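Local structure of Lactamase_B domain-containing protein (Pontibacter korlensis, 6XFR) at residues G35-T40 with T61-N66; V71-P76 with F125-Q130; V134-G139 with D144-Y149. The protein probably hydrolyses beta-lactam antibiotics to substituted beta-amino acids with bound zinc ions, as a class B1 metallo-beta-lactamase of the bacterial periplasm. One frame throughout, in Å; residues are numbered along the deposited sequence.

Contact 1: G35-T40 with T61-N66; sequences GLIVST and TWIKTN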
loop_
_atom_site.group_PDB
_atom_site.type_symbol
_atom_site.label_atom_id
_atom_site.label_comp_id
_atom_site.label_asym_id
_atom_site.label_seq_id
_atom_site.Cartn_x
_atom_site.Cartn_y
_atom_site.Cartn_z
ATOM N N GLY B 35 -11.136 -5.072 -3.181
ATOM C CA GLY B 35 -11.248 -6.428 -2.683
ATOM C C GLY B 35 -9.883 -7.094 -2.742
ATOM O O GLY B 35 -8.898 -6.485 -3.161
ATOM N N LEU B 36 -9.850 -8.363 -2.339
ATOM C CA LEU B 36 -8.641 -9.176 -2.427
ATOM C C LEU B 36 -8.836 -10.325 -3.403
ATOM O O LEU B 36 -9.942 -10.862 -3.563
ATOM C CB LEU B 36 -8.256 -9.787 -1.087
ATOM C CG LEU B 36 -7.708 -8.918 0.023
ATOM C CD1 LEU B 36 -7.172 -9.827 1.151
ATOM C CD2 LEU B 36 -6.628 -8.025 -0.539
ATOM N N ILE B 37 -7.732 -10.701 -4.041
ATOM C CA ILE B 37 -7.583 -11.998 -4.693
ATOM C C ILE B 37 -6.430 -12.695 -4.001
ATOM O O ILE B 37 -5.408 -12.066 -3.720
ATOM C CB ILE B 37 -7.305 -11.877 -6.201
ATOM C CG1 ILE B 37 -8.066 -10.701 -6.806
ATOM C CG2 ILE B 37 -7.593 -13.205 -6.899
ATOM C CD1 ILE B 37 -7.697 -10.430 -8.222
ATOM N N VAL B 38 -6.628 -13.957 -3.652
ATOM C CA VAL B 38 -5.585 -14.793 -3.073
ATOM C C VAL B 38 -5.384 -16.029 -3.938
ATOM O O VAL B 38 -6.338 -16.763 -4.230
ATOM C CB VAL B 38 -5.894 -15.140 -1.611
ATOM C CG1 VAL B 38 -4.744 -15.936 -1.020
ATOM C CG2 VAL B 38 -6.040 -13.830 -0.854
ATOM N N SER B 39 -4.136 -16.245 -4.343
ATOM C CA SER B 39 -3.762 -17.389 -5.160
ATOM C C SER B 39 -3.273 -18.510 -4.255
ATOM O O SER B 39 -2.530 -18.260 -3.305
ATOM C CB SER B 39 -2.682 -17.005 -6.177
ATOM O OG SER B 39 -2.524 -18.038 -7.140
ATOM N N THR B 40 -3.741 -19.728 -4.509
ATOM C CA THR B 40 -3.341 -20.890 -3.719
ATOM C C THR B 40 -2.894 -21.965 -4.685
ATOM O O THR B 40 -2.989 -21.808 -5.907
ATOM C CB THR B 40 -4.453 -21.425 -2.776
ATOM O OG1 THR B 40 -5.333 -22.289 -3.489
ATOM C CG2 THR B 40 -5.280 -20.294 -2.176
ATOM N N THR B 61 -11.996 -12.198 -15.934
ATOM C CA THR B 61 -11.095 -12.314 -17.075
ATOM C C THR B 61 -9.640 -12.135 -16.644
ATOM O O THR B 61 -8.753 -12.877 -17.078
ATOM C CB THR B 61 -11.481 -11.304 -18.164
ATOM O OG1 THR B 61 -12.887 -11.413 -18.429
ATOM C CG2 THR B 61 -10.724 -11.570 -19.430
ATOM N N TRP B 62 -9.375 -11.182 -15.758
ATOM C CA TRP B 62 -8.011 -11.000 -15.278
ATOM C C TRP B 62 -7.478 -12.267 -14.621
ATOM O O TRP B 62 -6.379 -12.733 -14.945
ATOM C CB TRP B 62 -7.962 -9.833 -14.297
ATOM C CG TRP B 62 -6.565 -9.518 -13.885
ATOM C CD1 TRP B 62 -5.699 -8.663 -14.501
ATOM C CD2 TRP B 62 -5.860 -10.078 -12.779
ATOM N NE1 TRP B 62 -4.491 -8.647 -13.839
ATOM C CE2 TRP B 62 -4.562 -9.502 -12.774
ATOM C CE3 TRP B 62 -6.198 -11.001 -11.784
ATOM C CZ2 TRP B 62 -3.602 -9.821 -11.825
ATOM C CZ3 TRP B 62 -5.243 -11.322 -10.833
ATOM C CH2 TRP B 62 -3.950 -10.724 -10.860
ATOM N N ILE B 63 -8.247 -12.831 -13.680
ATOM C CA ILE B 63 -7.817 -14.020 -12.944
ATOM C C ILE B 63 -7.471 -15.143 -13.906
ATOM O O ILE B 63 -6.476 -15.853 -13.715
ATOM C CB ILE B 63 -8.900 -14.450 -11.930
ATOM C CG1 ILE B 63 -8.768 -13.620 -10.657
ATOM C CG2 ILE B 63 -8.761 -15.909 -11.566
ATOM C CD1 ILE B 63 -10.039 -13.390 -9.953
ATOM N N LYS B 64 -8.282 -15.316 -14.958
ATOM C CA LYS B 64 -8.056 -16.399 -15.902
ATOM C C LYS B 64 -6.809 -16.153 -16.766
ATOM O O LYS B 64 -6.145 -17.112 -17.180
ATOM C CB LYS B 64 -9.312 -16.589 -16.751
ATOM C CG LYS B 64 -9.142 -17.631 -17.804
ATOM C CD LYS B 64 -10.330 -18.472 -18.032
ATOM C CE LYS B 64 -9.911 -19.852 -18.467
ATOM N NZ LYS B 64 -10.177 -20.875 -17.412
ATOM N N THR B 65 -6.469 -14.891 -17.051
ATOM C CA THR B 65 -5.311 -14.609 -17.894
ATOM C C THR B 65 -3.998 -14.685 -17.113
ATOM O O THR B 65 -3.002 -15.221 -17.615
ATOM C CB THR B 65 -5.432 -13.224 -18.514
ATOM O OG1 THR B 65 -6.468 -13.214 -19.492
ATOM C CG2 THR B 65 -4.117 -12.804 -19.152
ATOM N N ASN B 66 -3.979 -14.155 -15.887
ATOM C CA ASN B 66 -2.738 -13.975 -15.147
ATOM C C ASN B 66 -2.497 -15.038 -14.078
ATOM O O ASN B 66 -1.387 -15.556 -13.964
ATOM C CB ASN B 66 -2.731 -12.580 -14.524
ATOM C CG ASN B 66 -3.042 -11.504 -15.544
ATOM O OD1 ASN B 66 -4.037 -10.801 -15.446
ATOM N ND2 ASN B 66 -2.212 -11.404 -16.552
#
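The carbonyl oxygen of Trp62, a residue whose ring meets Ile37 across the contact, accepts Asn66 N at 2.9 Å and, more weakly, Thr65 N at 3.0 Å. This branched backbone bonding belongs to the last turns of helix 53-67, one of the helices that cover the outer face of a sheet in the alpha-beta/beta-alpha sandwich of metallo-beta-lactamases. The helix meets strand 30-40 through side chains alone: the nearest pair of CA atoms, those of Ile37 and Ile63, are 8.5 Å apart. Ile37 is the one residue of 35-40 that carries the contact, and it does so with two methyl groups. Its chain is extended beyond CG1 (chi2 173°), which carries CD1 out to the six-membered part of the indole, 3.7 Å from Trp62 CZ3. The two side chains cross obliquely there. The other branch of Ile37, CG2, stands anti to the backbone N and meets Ile63 end on, at 3.9 Å from Ile63 CD1. Val10 of strand 8-14 touches both Ile37 and Trp62, while Leu59 and Leu67 of the same helix close in on Ile37. Trp18 of strand 17-25 adds an edge-to-face ring contact with Trp62, so the indole bridges helix and sheet at more than one strand. Ile63 also borders the indole: its CG1 lies at the ring edge, in the plane of Trp62, and the same atom is 4.0 Å from Ile37 CG2.

Contact 2: V71-P76 with F125-Q130; sequences VKVCVP and FAIGGQ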
loop_
_atom_site.group_PDB
_atom_site.type_symbol
_atom_site.label_atom_id
_atom_site.label_comp_id
_atom_site.label_asym_id
_atom_site.label_seq_id
_atom_site.Cartn_x
_atom_site.Cartn_y
_atom_site.Cartn_z
ATOM N N VAL B 71 -11.515 -19.753 -9.856
ATOM C CA VAL B 71 -11.893 -19.165 -8.575
ATOM C C VAL B 71 -12.685 -20.227 -7.825
ATOM O O VAL B 71 -13.728 -20.683 -8.300
ATOM C CB VAL B 71 -12.739 -17.887 -8.754
ATOM C CG1 VAL B 71 -13.123 -17.274 -7.395
ATOM C CG2 VAL B 71 -12.035 -16.858 -9.608
ATOM N N LYS B 72 -12.177 -20.652 -6.674
ATOM C CA LYS B 72 -12.852 -21.716 -5.950
ATOM C C LYS B 72 -14.053 -21.188 -5.185
ATOM O O LYS B 72 -15.052 -21.901 -5.028
ATOM C CB LYS B 72 -11.882 -22.410 -4.983
ATOM C CG LYS B 72 -10.741 -23.170 -5.665
ATOM C CD LYS B 72 -11.192 -23.720 -7.003
ATOM C CE LYS B 72 -10.846 -25.177 -7.099
ATOM N NZ LYS B 72 -11.834 -25.872 -7.974
ATOM N N VAL B 73 -13.985 -19.940 -4.722
ATOM C CA VAL B 73 -14.995 -19.429 -3.806
ATOM C C VAL B 73 -14.886 -17.911 -3.759
ATOM O O VAL B 73 -13.810 -17.335 -3.952
ATOM C CB VAL B 73 -14.820 -20.058 -2.400
ATOM C CG1 VAL B 73 -13.645 -19.369 -1.683
ATOM C CG2 VAL B 73 -16.089 -19.920 -1.585
ATOM N N CYS B 74 -15.988 -17.267 -3.447
ATOM C CA CYS B 74 -16.005 -15.827 -3.316
ATOM C C CYS B 74 -16.722 -15.482 -2.022
ATOM O O CYS B 74 -17.789 -16.027 -1.719
ATOM C CB CYS B 74 -16.717 -15.216 -4.528
ATOM S SG CYS B 74 -17.264 -13.503 -4.376
ATOM N N VAL B 75 -16.164 -14.532 -1.284
ATOM C CA VAL B 75 -16.660 -14.287 0.064
ATOM C C VAL B 75 -16.953 -12.801 0.163
ATOM O O VAL B 75 -16.021 -12.020 0.416
ATOM C CB VAL B 75 -15.637 -14.713 1.129
ATOM C CG1 VAL B 75 -16.148 -14.365 2.548
ATOM C CG2 VAL B 75 -15.248 -16.178 0.982
ATOM N N PRO B 76 -18.199 -12.359 -0.047
ATOM C CA PRO B 76 -18.532 -10.951 0.194
ATOM C C PRO B 76 -18.472 -10.658 1.672
ATOM O O PRO B 76 -18.686 -11.542 2.502
ATOM C CB PRO B 76 -19.958 -10.810 -0.344
ATOM C CG PRO B 76 -20.087 -11.921 -1.331
ATOM C CD PRO B 76 -19.275 -13.062 -0.758
ATOM N N PHE B 125 -10.629 -21.499 7.584
ATOM C CA PHE B 125 -10.546 -22.589 6.621
ATOM C C PHE B 125 -9.296 -22.451 5.760
ATOM O O PHE B 125 -8.608 -21.416 5.758
ATOM C CB PHE B 125 -11.778 -22.639 5.733
ATOM C CG PHE B 125 -11.880 -21.476 4.830
ATOM C CD1 PHE B 125 -11.489 -21.567 3.516
ATOM C CD2 PHE B 125 -12.366 -20.282 5.294
ATOM C CE1 PHE B 125 -11.597 -20.487 2.677
ATOM C CE2 PHE B 125 -12.467 -19.202 4.469
ATOM C CZ PHE B 125 -12.077 -19.298 3.158
ATOM N N ALA B 126 -8.984 -23.530 5.044
ATOM C CA ALA B 126 -7.794 -23.499 4.222
ATOM C C ALA B 126 -8.069 -24.107 2.860
ATOM O O ALA B 126 -8.734 -25.142 2.744
ATOM C CB ALA B 126 -6.621 -24.210 4.920
ATOM N N ILE B 127 -7.511 -23.461 1.840
ATOM C CA ILE B 127 -7.503 -23.939 0.464
ATOM C C ILE B 127 -6.096 -23.763 -0.106
ATOM O O ILE B 127 -5.515 -22.680 -0.019
ATOM C CB ILE B 127 -8.520 -23.178 -0.396
ATOM C CG1 ILE B 127 -9.920 -23.325 0.184
ATOM C CG2 ILE B 127 -8.462 -23.659 -1.819
ATOM C CD1 ILE B 127 -10.963 -22.490 -0.586
ATOM N N GLY B 128 -5.565 -24.818 -0.710
ATOM C CA GLY B 128 -4.289 -24.770 -1.420
ATOM C C GLY B 128 -3.110 -24.298 -0.602
ATOM O O GLY B 128 -2.250 -23.570 -1.117
ATOM N N GLY B 129 -3.031 -24.721 0.657
ATOM C CA GLY B 129 -1.993 -24.279 1.557
ATOM C C GLY B 129 -2.243 -22.934 2.199
ATOM O O GLY B 129 -1.461 -22.512 3.060
ATOM N N GLN B 130 -3.293 -22.238 1.805
ATOM C CA GLN B 130 -3.555 -20.889 2.260
ATOM C C GLN B 130 -4.674 -20.923 3.294
ATOM O O GLN B 130 -5.741 -21.481 3.028
ATOM C CB GLN B 130 -3.951 -20.022 1.073
ATOM C CG GLN B 130 -4.332 -18.613 1.477
ATOM C CD GLN B 130 -3.131 -17.734 1.763
ATOM O OE1 GLN B 130 -2.211 -17.626 0.958
ATOM N NE2 GLN B 130 -3.142 -17.095 2.901
#
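Ile127 CD1 touches Val73 CG1 at 4.3 Å, and this methyl pair is the closest-packed part, though even it is light, of a contact between two strands that belong to different sheets. The backbones stay well apart, 8.6 Å between the CA atoms of Lys72 and Ile127, as expected for layers of a sandwich facing each other through side chains rather than strands sharing a sheet. The extended outer arm of Ile127 (chi2 176°) sends CD1 across the gap, where it also comes to 4.5 Å from Lys72 CB. A bound zinc ion sits about 3 Å from the nearest side-chain atom of Ile127. On the interior side the packing thins out by degrees: Phe125 CE1 is 4.9 Å from Val73 CG1, and the ring atom Phe125 CZ is 5.0 Å from Val75 CG2. Toward solvent the interface is looser still. Lys72 starts toward Ile127, but its chain then turns off, and Lys72 NZ ends 8.2 Å from Ile127 CD1. Past Ile127 the chain reverses in a type I' turn. Ile127 and Gln130 bond each other in both directions, Gln130 N to Ile127 O being 2.9 Å, which closes a beta hairpin with a two-residue loop (Gly128 and Gly129, both with positive phi) between strands 123-127 and 130-135. Strand 71-75 pairs with strand 43-47 through Ala44 and Leu46, and Cys74 bonds Pro96 and Val98 at strand 98-100. Val73 is flanked by Val45 and Val98, while Ile127 also rests on Thr40 of strand 30-40.

Contact 3: V134-G139 with D144-Y149; sequences VYFPGG and DNVVVY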
loop_
_atom_site.group_PDB
_atom_site.type_symbol
_atom_site.label_atom_id
_atom_site.label_comp_id
_atom_site.label_asym_id
_atom_site.label_seq_id
_atom_site.Cartn_x
_atom_site.Cartn_y
_atom_site.Cartn_z
ATOM N N VAL B 134 -12.467 -15.768 8.824
ATOM C CA VAL B 134 -13.509 -14.777 8.647
ATOM C C VAL B 134 -14.057 -14.465 10.027
ATOM O O VAL B 134 -14.171 -15.358 10.869
ATOM C CB VAL B 134 -14.577 -15.250 7.646
ATOM C CG1 VAL B 134 -15.471 -14.081 7.222
ATOM C CG2 VAL B 134 -13.875 -15.777 6.431
ATOM N N TYR B 135 -14.296 -13.192 10.306
ATOM C CA TYR B 135 -14.626 -12.819 11.678
ATOM C C TYR B 135 -15.641 -11.685 11.709
ATOM O O TYR B 135 -15.632 -10.801 10.842
ATOM C CB TYR B 135 -13.375 -12.418 12.462
ATOM C CG TYR B 135 -13.651 -11.886 13.865
ATOM C CD1 TYR B 135 -14.050 -12.729 14.888
ATOM C CD2 TYR B 135 -13.505 -10.552 14.153
ATOM C CE1 TYR B 135 -14.286 -12.254 16.162
ATOM C CE2 TYR B 135 -13.731 -10.072 15.410
ATOM C CZ TYR B 135 -14.120 -10.923 16.421
ATOM O OH TYR B 135 -14.344 -10.401 17.687
ATOM N N PHE B 136 -16.538 -11.758 12.690
ATOM C CA PHE B 136 -17.582 -10.760 12.887
ATOM C C PHE B 136 -17.261 -9.967 14.132
ATOM O O PHE B 136 -17.381 -10.513 15.236
ATOM C CB PHE B 136 -18.964 -11.407 13.027
ATOM C CG PHE B 136 -20.067 -10.408 13.247
ATOM C CD1 PHE B 136 -20.400 -9.493 12.243
ATOM C CD2 PHE B 136 -20.747 -10.349 14.477
ATOM C CE1 PHE B 136 -21.405 -8.564 12.459
ATOM C CE2 PHE B 136 -21.743 -9.425 14.703
ATOM C CZ PHE B 136 -22.086 -8.534 13.703
ATOM N N PRO B 137 -16.816 -8.717 14.020
ATOM C CA PRO B 137 -16.500 -7.909 15.210
ATOM C C PRO B 137 -17.670 -7.108 15.753
ATOM O O PRO B 137 -17.529 -6.475 16.804
ATOM C CB PRO B 137 -15.401 -6.979 14.697
ATOM C CG PRO B 137 -15.715 -6.796 13.247
ATOM C CD PRO B 137 -16.341 -8.083 12.769
ATOM N N GLY B 138 -18.805 -7.122 15.070
ATOM C CA GLY B 138 -19.951 -6.314 15.434
ATOM C C GLY B 138 -20.363 -5.368 14.316
ATOM O O GLY B 138 -19.659 -5.172 13.323
ATOM N N GLY B 139 -21.560 -4.809 14.492
ATOM C CA GLY B 139 -22.055 -3.845 13.533
ATOM C C GLY B 139 -21.232 -2.565 13.570
ATOM O O GLY B 139 -20.845 -2.073 14.634
ATOM N N ASP B 144 -23.909 -6.281 9.468
ATOM C CA ASP B 144 -23.378 -7.597 9.152
ATOM C C ASP B 144 -21.910 -7.610 8.711
ATOM O O ASP B 144 -21.390 -8.689 8.413
ATOM C CB ASP B 144 -24.238 -8.244 8.047
ATOM C CG ASP B 144 -24.108 -7.501 6.687
ATOM O OD1 ASP B 144 -24.143 -6.229 6.668
ATOM O OD2 ASP B 144 -23.944 -8.193 5.652
ATOM N N ASN B 145 -21.212 -6.470 8.697
ATOM C CA ASN B 145 -19.875 -6.431 8.103
ATOM C C ASN B 145 -18.927 -7.436 8.763
ATOM O O ASN B 145 -18.832 -7.502 9.992
ATOM C CB ASN B 145 -19.264 -5.026 8.203
ATOM C CG ASN B 145 -19.461 -4.360 9.556
ATOM O OD1 ASN B 145 -20.300 -3.489 9.697
ATOM N ND2 ASN B 145 -18.733 -4.811 10.558
ATOM N N VAL B 146 -18.186 -8.199 7.948
ATOM C CA VAL B 146 -17.167 -9.114 8.468
ATOM C C VAL B 146 -15.797 -8.727 7.926
ATOM O O VAL B 146 -15.664 -8.126 6.858
ATOM C CB VAL B 146 -17.437 -10.607 8.155
ATOM C CG1 VAL B 146 -18.490 -11.149 9.057
ATOM C CG2 VAL B 146 -17.773 -10.838 6.688
ATOM N N VAL B 147 -14.766 -9.125 8.660
ATOM C CA VAL B 147 -13.404 -8.958 8.182
ATOM C C VAL B 147 -12.836 -10.339 7.842
ATOM O O VAL B 147 -13.417 -11.381 8.160
ATOM C CB VAL B 147 -12.506 -8.194 9.190
ATOM C CG1 VAL B 147 -13.126 -6.888 9.614
ATOM C CG2 VAL B 147 -12.129 -9.045 10.412
ATOM N N VAL B 148 -11.721 -10.327 7.114
ATOM C CA VAL B 148 -10.996 -11.520 6.678
ATOM C C VAL B 148 -9.535 -11.311 7.031
ATOM O O VAL B 148 -8.970 -10.260 6.719
ATOM C CB VAL B 148 -11.136 -11.778 5.162
ATOM C CG1 VAL B 148 -10.365 -12.998 4.755
ATOM C CG2 VAL B 148 -12.593 -11.895 4.775
ATOM N N TYR B 149 -8.934 -12.285 7.693
ATOM C CA TYR B 149 -7.550 -12.195 8.104
ATOM C C TYR B 149 -6.803 -13.336 7.451
ATOM O O TYR B 149 -7.324 -14.457 7.368
ATOM C CB TYR B 149 -7.377 -12.247 9.625
ATOM C CG TYR B 149 -5.953 -11.919 10.120
ATOM C CD1 TYR B 149 -5.330 -10.680 9.807
ATOM C CD2 TYR B 149 -5.232 -12.840 10.914
ATOM C CE1 TYR B 149 -4.053 -10.372 10.265
ATOM C CE2 TYR B 149 -3.949 -12.529 11.386
ATOM C CZ TYR B 149 -3.377 -11.294 11.045
ATOM O OH TYR B 149 -2.128 -11.004 11.489
#
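Tyr135 and Val147 form an antiparallel hydrogen-bonded pair, with Tyr135 N to Val147 O and Val147 N to Tyr135 O both 2.9 Å, and Val134 with Val148 makes the adjoining non-hydrogen-bonded pair. Strands 130-135 and 147-150 thus form a beta hairpin whose loop carries zinc ligand His141. Beyond Tyr135 the regular pairing ends, and side chains bind the two arms of the connecting loop together. Asn145 ND2 donates to Gly138 O at 2.9 Å; the approach is nearly along the C=O axis, but the N-H is bent, at 135°, and the acceptor is tilted out of the amide plane. Asn145 CG sits between its own N and carbonyl carbon (chi1 44°), folding the amide back toward the loop, where OD1 accepts Gly140 N and Thr142 N. This one side chain thus bonds the backbone N-H of the residues before and after His141. Asp144, bonded to Thr103 and Thr142, comes close to another ligand, His78. The chain folds back over Phe136, setting Gly138 N 3.6 Å above the centre of one ring face, while Asp144 C and Val146 CG1 stand at its edge. The two methyls of Val146 part company, CG1 reaching Phe136 CB at 4.0 Å and CG2 lying 4.0 Å from Val134 CG1 where the two side chains cross at a slant. On the face carrying Tyr135 and Val147, Val147 CG2 meets Tyr135 CB at 4.1 Å. Helix 181-191 covers this face, with Leu188 against Pro137 and Val147 and Arg191 in a cation-pi contact with Tyr135; strand 155-159 continues the sheet beyond Val148, and strand 123-127 borders it at Val134.

From the N terminus, contact 1 comes first: the chain leaves strand 30-40, returns through strand 43-47 and closes the loop with helix 53-67. Strand 71-75 then opens contact 2, which spans 48 intervening residues, including His78, His80 and Asp82 of the zinc sites, before strand 123-127 closes it. Contact 3 is the short closure, a hairpin around His141. The three run in series, neither nested nor crossed. Contact 1 fastens a helix to the N-terminal sheet, contact 2 joins that sheet to the second, and contact 3 lies within the second. Thr40 packs on Gly128 and Gln130 between contacts 1 and 2; Phe125 meets Val134 between contacts 2 and 3.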